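Local coordinates for translocator protein BipD (Burkholderia pseudomallei, PDB 2J9T) that is required for invasion of epithelial cells and survival within host cells, and probably regulates secretion of the effectors BipB and BipC and their integration into the target membrane, at residues A[55-60]-A[156-161]. Residues are numbered along the deposited sequence; the frame is centred on the assembly and turned at random.
Sequences ASLRLP and DVMSKL. With BO3 (boric acid), chain C.
Leu-59 lays its CD2 methyl across the isobutyl end of Leu-161, 3.3 Å from CD2 and 4.0 Å from CD1 of that residue, the two side chains crossing at roughly a right angle. The CB of Leu-59 does not aim straight at the helix; with CG opposite the carbonyl carbon (chi1 -69°) and CD1 taking the extended direction, CD2 is the branch that meets Leu-161. The same CD2 also comes within 4.2 Å of CE of Met-158, whose chain bends at chi2 and chi3. Met-158 thus meets both leucines, Leu-59 at its terminal methyl and Leu-57 near its root, where CD1 of Leu-57 lies against CB and CG. That CD1 is modelled closer to CB of Met-158 than two carbons can sit, so at 2.70 Å the overlap indicates proximity and no more. The leucines belong to the extended run that follows helix 41-56, while Met-158 lies on helix 121-160 and Leu-161 close to its end, both within a predicted coiled coil. Phe-254 of helix 244-292 touches both Leu-59 and Met-158, and Leu-161 also touches Ile-180 of helix 177-189. No hydrogen bond links the two segments, so buried apolar side chains join them, consistent with an N-terminal intramolecular chaperone domain packed against the coiled coil.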
loop_
_atom_site.group_PDB
_atom_site.type_symbol
_atom_site.label_atom_id
_atom_site.label_comp_id
_atom_site.label_asym_id
_atom_site.label_seq_id
_atom_site.Cartn_x
_atom_site.Cartn_y
_atom_site.Cartn_z
ATOM N N ALA A 55 2.975 -11.633 0.647
ATOM C CA ALA A 55 2.290 -12.873 0.999
ATOM C C ALA A 55 3.229 -14.066 1.161
ATOM O O ALA A 55 2.978 -14.949 1.977
ATOM C CB ALA A 55 1.212 -13.184 -0.009
ATOM N N SER A 56 4.304 -14.087 0.379
ATOM C CA SER A 56 5.270 -15.181 0.414
ATOM C C SER A 56 6.126 -15.204 1.685
ATOM O O SER A 56 6.707 -16.237 2.035
ATOM C CB SER A 56 6.153 -15.154 -0.832
ATOM O OG SER A 56 5.391 -15.401 -2.002
ATOM N N LEU A 57 6.208 -14.065 2.371
ATOM C CA LEU A 57 6.946 -13.984 3.628
ATOM C C LEU A 57 6.408 -15.059 4.570
ATOM O O LEU A 57 5.200 -15.286 4.644
ATOM C CB LEU A 57 6.754 -12.607 4.272
ATOM C CG LEU A 57 7.573 -11.445 3.719
ATOM C CD1 LEU A 57 8.353 -10.789 4.841
ATOM C CD2 LEU A 57 8.505 -11.927 2.619
ATOM N N ARG A 58 7.305 -15.721 5.285
ATOM C CA ARG A 58 6.896 -16.772 6.203
ATOM C C ARG A 58 7.872 -16.945 7.359
ATOM O O ARG A 58 9.081 -17.017 7.160
ATOM C CB ARG A 58 6.713 -18.091 5.457
ATOM C CG ARG A 58 7.135 -19.306 6.257
ATOM C CD ARG A 58 6.935 -20.579 5.469
ATOM N NE ARG A 58 7.798 -20.628 4.296
ATOM C CZ ARG A 58 9.084 -20.944 4.334
ATOM N NH1 ARG A 58 9.657 -21.247 5.487
ATOM N NH2 ARG A 58 9.796 -20.959 3.220
ATOM N N LEU A 59 7.330 -17.020 8.568
ATOM C CA LEU A 59 8.133 -17.172 9.771
ATOM C C LEU A 59 8.701 -18.582 9.869
ATOM O O LEU A 59 8.139 -19.526 9.310
ATOM C CB LEU A 59 7.283 -16.865 11.013
ATOM C CG LEU A 59 6.844 -15.413 11.217
ATOM C CD1 LEU A 59 5.895 -15.299 12.398
ATOM C CD2 LEU A 59 8.042 -14.495 11.393
ATOM N N PRO A 60 9.806 -18.723 10.597
ATOM C CA PRO A 60 10.414 -20.036 10.809
ATOM C C PRO A 60 9.403 -20.969 11.483
ATOM O O PRO A 60 8.539 -20.522 12.241
ATOM C CB PRO A 60 11.572 -19.731 11.766
ATOM C CG PRO A 60 11.946 -18.330 11.460
ATOM C CD PRO A 60 10.662 -17.629 11.094
ATOM N N ASP A 156 9.914 -5.729 6.128
ATOM C CA ASP A 156 11.275 -5.653 6.640
ATOM C C ASP A 156 11.433 -6.350 7.991
ATOM O O ASP A 156 12.378 -7.110 8.196
ATOM C CB ASP A 156 11.713 -4.197 6.749
ATOM C CG ASP A 156 13.184 -4.016 6.497
ATOM O OD1 ASP A 156 13.606 -2.864 6.290
ATOM O OD2 ASP A 156 13.916 -5.029 6.482
ATOM N N VAL A 157 10.520 -6.077 8.918
ATOM C CA VAL A 157 10.571 -6.708 10.228
ATOM C C VAL A 157 10.285 -8.181 10.068
ATOM O O VAL A 157 10.863 -9.012 10.760
ATOM C CB VAL A 157 9.596 -6.064 11.211
ATOM C CG1 VAL A 157 9.868 -4.576 11.327
ATOM C CG2 VAL A 157 8.171 -6.321 10.783
ATOM N N MET A 158 9.403 -8.499 9.128
ATOM C CA MET A 158 9.054 -9.883 8.832
ATOM C C MET A 158 10.282 -10.706 8.447
ATOM O O MET A 158 10.329 -11.908 8.691
ATOM C CB MET A 158 8.026 -9.941 7.701
ATOM C CG MET A 158 6.653 -10.425 8.131
ATOM S SD MET A 158 6.193 -9.808 9.753
ATOM C CE MET A 158 5.472 -11.283 10.470
ATOM N N SER A 159 11.263 -10.062 7.827
ATOM C CA SER A 159 12.474 -10.752 7.400
ATOM C C SER A 159 13.581 -10.686 8.448
ATOM O O SER A 159 14.214 -11.697 8.761
ATOM C CB SER A 159 12.975 -10.183 6.079
ATOM O OG SER A 159 12.039 -9.275 5.535
ATOM N N LYS A 160 13.822 -9.490 8.975
ATOM C CA LYS A 160 14.867 -9.296 9.974
ATOM C C LYS A 160 14.570 -10.085 11.244
ATOM O O LYS A 160 15.460 -10.715 11.823
ATOM C CB LYS A 160 15.018 -7.813 10.307
ATOM C CG LYS A 160 16.011 -7.080 9.427
ATOM C CD LYS A 160 15.526 -5.671 9.112
ATOM C CE LYS A 160 16.686 -4.716 8.875
ATOM N NZ LYS A 160 16.580 -3.507 9.739
ATOM N N LEU A 161 13.317 -10.036 11.680
ATOM C CA LEU A 161 12.908 -10.706 12.904
ATOM C C LEU A 161 13.271 -12.193 12.924
ATOM O O LEU A 161 13.396 -12.798 13.992
ATOM C CB LEU A 161 11.409 -10.469 13.176
ATOM C CG LEU A 161 10.344 -11.564 13.010
ATOM C CD1 LEU A 161 8.962 -10.915 12.992
ATOM C CD2 LEU A 161 10.545 -12.402 11.759
HETATM B B BO3 C . 14.554 -7.715 14.570
HETATM O O1 BO3 C . 14.989 -8.617 13.571
HETATM O O2 BO3 C . 15.492 -7.124 15.452
HETATM O O3 BO3 C . 13.182 -7.378 14.664
#